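Long-range contact in probable L,D-transpeptidase 3 (Mycobacterium tuberculosis, PDB 6D4K), which is a probable L,D-transpeptidase of cell-wall biogenesis that makes no 3->3 peptidoglycan cross-links from tetrapeptide stems but may anchor proteins to peptidoglycan: residues Phe26-Leu32 / Pro44-Ser50. Numbering follows the deposited sequence. Where two conformers were deposited one is given.
Sequences FAVASVL and PVVVTFS
A classic beta bulge, A29 and S30 against T48, interrupts the antiparallel pairing of strands 28-32 and 45-49 in the Ig-like domain. T48 O takes both bulge amides: A29 N approaches in the carbonyl plane at 2.7 Å with a bent N-H...O angle of 138°, whereas S30 N gives a longer bond of 3.3 Å. The return bond from T48 N to S30 O is nearly straight (173°). Beyond it, V31 and V47 form a non-hydrogen-bonded pair, and L32 and V46 exchange two backbone bonds; V46 O also receives a CA-H...O contact from V31. Before the bulge, S50 N bonds to A27 O at 2.9 Å.

On the face of V31 and V47 the valines touch through their methyls. V47 CG1, anti to its own N (chi1 -179°), reaches V28 CG2 at 3.8 Å, the two side chains crossing at about a right angle, and also lies over the rim of one face of the F49 ring. V31 CG1 meets V45 CG1 at 4.1 Å. F26 O lies in the plane of the F49 ring, at its edge, 3.6 Å from CD1, and F26 CB packs more loosely against CE1. On the other face of the sheet, S30 OG rests 3.6 Å from T48 CB, and L32 CB sits beside V46 CB.

Strand 28-32 is outermost in its four-stranded sheet; 45-49 continues inward to strand 85-90 through backbone bonds of V45 with W88 and V47 with V86. V28, V47 and F49 converge on V66, V45 and V47 pack against strand 99-104 of the second sheet, and F26 leans on helix 59-65.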
loop_
_atom_site.group_PDB
_atom_site.type_symbol
_atom_site.label_atom_id
_atom_site.label_comp_id
_atom_site.label_asym_id
_atom_site.label_seq_id
_atom_site.Cartn_x
_atom_site.Cartn_y
_atom_site.Cartn_z
ATOM N N PHE A 26 4.356 29.592 2.087
ATOM C CA PHE A 26 3.761 28.338 2.519
ATOM C C PHE A 26 2.311 28.194 2.072
ATOM O O PHE A 26 1.571 27.395 2.653
ATOM C CB PHE A 26 3.889 28.152 4.033
ATOM C CG PHE A 26 5.291 28.330 4.560
ATOM C CD1 PHE A 26 6.391 27.919 3.820
ATOM C CD2 PHE A 26 5.501 28.882 5.815
ATOM C CE1 PHE A 26 7.686 28.080 4.317
ATOM C CE2 PHE A 26 6.789 29.043 6.318
ATOM C CZ PHE A 26 7.881 28.639 5.569
ATOM N N ALA A 27 1.899 28.938 1.042
ATOM C CA ALA A 27 0.545 28.825 0.512
ATOM C C ALA A 27 0.263 27.396 0.064
ATOM O O ALA A 27 1.030 26.809 -0.706
ATOM C CB ALA A 27 0.378 29.773 -0.677
ATOM N N VAL A 28 -0.854 26.849 0.529
ATOM C CA VAL A 28 -1.253 25.479 0.222
ATOM C C VAL A 28 -2.182 25.475 -0.987
ATOM O O VAL A 28 -3.249 26.102 -0.973
ATOM C CB VAL A 28 -1.938 24.832 1.430
ATOM C CG1 VAL A 28 -2.532 23.482 1.038
ATOM C CG2 VAL A 28 -0.951 24.673 2.562
ATOM N N ALA A 29 -1.787 24.743 -2.027
ATOM C CA ALA A 29 -2.641 24.632 -3.200
ATOM C C ALA A 29 -3.786 23.668 -2.936
ATOM O O ALA A 29 -4.945 23.961 -3.264
ATOM C CB ALA A 29 -1.813 24.178 -4.404
ATOM N N SER A 30 -3.487 22.523 -2.326
ATOM C CA SER A 30 -4.484 21.469 -2.217
ATOM C C SER A 30 -4.053 20.462 -1.162
ATOM O O SER A 30 -2.882 20.395 -0.783
ATOM C CB SER A 30 -4.678 20.767 -3.562
ATOM O OG SER A 30 -3.461 20.187 -3.986
ATOM N N VAL A 31 -5.023 19.655 -0.725
ATOM C CA VAL A 31 -4.825 18.646 0.297
ATOM C C VAL A 31 -5.517 17.370 -0.145
ATOM O O VAL A 31 -6.620 17.419 -0.707
ATOM C CB VAL A 31 -5.428 19.125 1.632
ATOM C CG1 VAL A 31 -5.612 17.972 2.594
ATOM C CG2 VAL A 31 -4.550 20.203 2.212
ATOM N N LEU A 32 -4.876 16.228 0.118
ATOM C CA LEU A 32 -5.539 14.927 0.017
ATOM C C LEU A 32 -5.626 14.368 1.428
ATOM O O LEU A 32 -4.714 14.583 2.227
ATOM C CB LEU A 32 -4.730 13.944 -0.819
ATOM C CG LEU A 32 -4.475 14.293 -2.281
ATOM C CD1 LEU A 32 -3.628 13.198 -2.896
ATOM C CD2 LEU A 32 -5.787 14.474 -3.030
ATOM N N PRO A 44 -2.595 8.828 4.234
ATOM C CA PRO A 44 -1.914 10.016 4.759
ATOM C C PRO A 44 -2.648 11.295 4.386
ATOM O O PRO A 44 -3.525 11.334 3.520
ATOM C CB PRO A 44 -0.542 9.950 4.082
ATOM C CG PRO A 44 -0.802 9.224 2.783
ATOM C CD PRO A 44 -1.830 8.166 3.161
ATOM N N VAL A 45 -2.264 12.372 5.055
ATOM C CA VAL A 45 -2.710 13.708 4.692
ATOM C C VAL A 45 -1.606 14.335 3.846
ATOM O O VAL A 45 -0.487 14.546 4.328
ATOM C CB VAL A 45 -3.049 14.549 5.926
ATOM C CG1 VAL A 45 -3.485 15.936 5.482
ATOM C CG2 VAL A 45 -4.146 13.852 6.749
ATOM N N VAL A 46 -1.901 14.609 2.585
ATOM C CA VAL A 46 -0.888 15.032 1.619
ATOM C C VAL A 46 -1.132 16.498 1.277
ATOM O O VAL A 46 -2.200 16.855 0.763
ATOM C CB VAL A 46 -0.893 14.152 0.359
ATOM C CG1 VAL A 46 0.295 14.507 -0.550
ATOM C CG2 VAL A 46 -0.866 12.677 0.744
ATOM N N VAL A 47 -0.143 17.338 1.558
ATOM C CA VAL A 47 -0.267 18.779 1.430
ATOM C C VAL A 47 0.612 19.221 0.259
ATOM O O VAL A 47 1.827 19.003 0.270
ATOM C CB VAL A 47 0.149 19.494 2.728
ATOM C CG1 VAL A 47 -0.020 20.998 2.549
ATOM C CG2 VAL A 47 -0.659 18.967 3.945
ATOM N N THR A 48 -0.001 19.829 -0.756
ATOM C CA THR A 48 0.712 20.309 -1.937
ATOM C C THR A 48 0.788 21.826 -1.869
ATOM O O THR A 48 -0.244 22.499 -1.741
ATOM C CB THR A 48 -0.001 19.870 -3.217
ATOM O OG1 THR A 48 0.018 18.441 -3.291
ATOM C CG2 THR A 48 0.702 20.464 -4.451
ATOM N N PHE A 49 2.003 22.350 -1.945
ATOM C CA PHE A 49 2.239 23.784 -1.858
ATOM C C PHE A 49 2.187 24.449 -3.230
ATOM O O PHE A 49 2.487 23.831 -4.253
ATOM C CB PHE A 49 3.586 24.074 -1.195
ATOM C CG PHE A 49 3.637 23.670 0.247
ATOM C CD1 PHE A 49 3.138 24.522 1.218
ATOM C CD2 PHE A 49 4.175 22.454 0.625
ATOM C CE1 PHE A 49 3.186 24.177 2.570
ATOM C CE2 PHE A 49 4.215 22.077 1.982
ATOM C CZ PHE A 49 3.729 22.950 2.946
ATOM N N SER A 50 1.810 25.728 -3.249
ATOM C CA SER A 50 1.725 26.439 -4.524
ATOM C C SER A 50 3.095 26.628 -5.159
ATOM O O SER A 50 3.190 26.721 -6.383
ATOM C CB SER A 50 0.994 27.775 -4.356
ATOM O OG SER A 50 -0.375 27.551 -4.089
#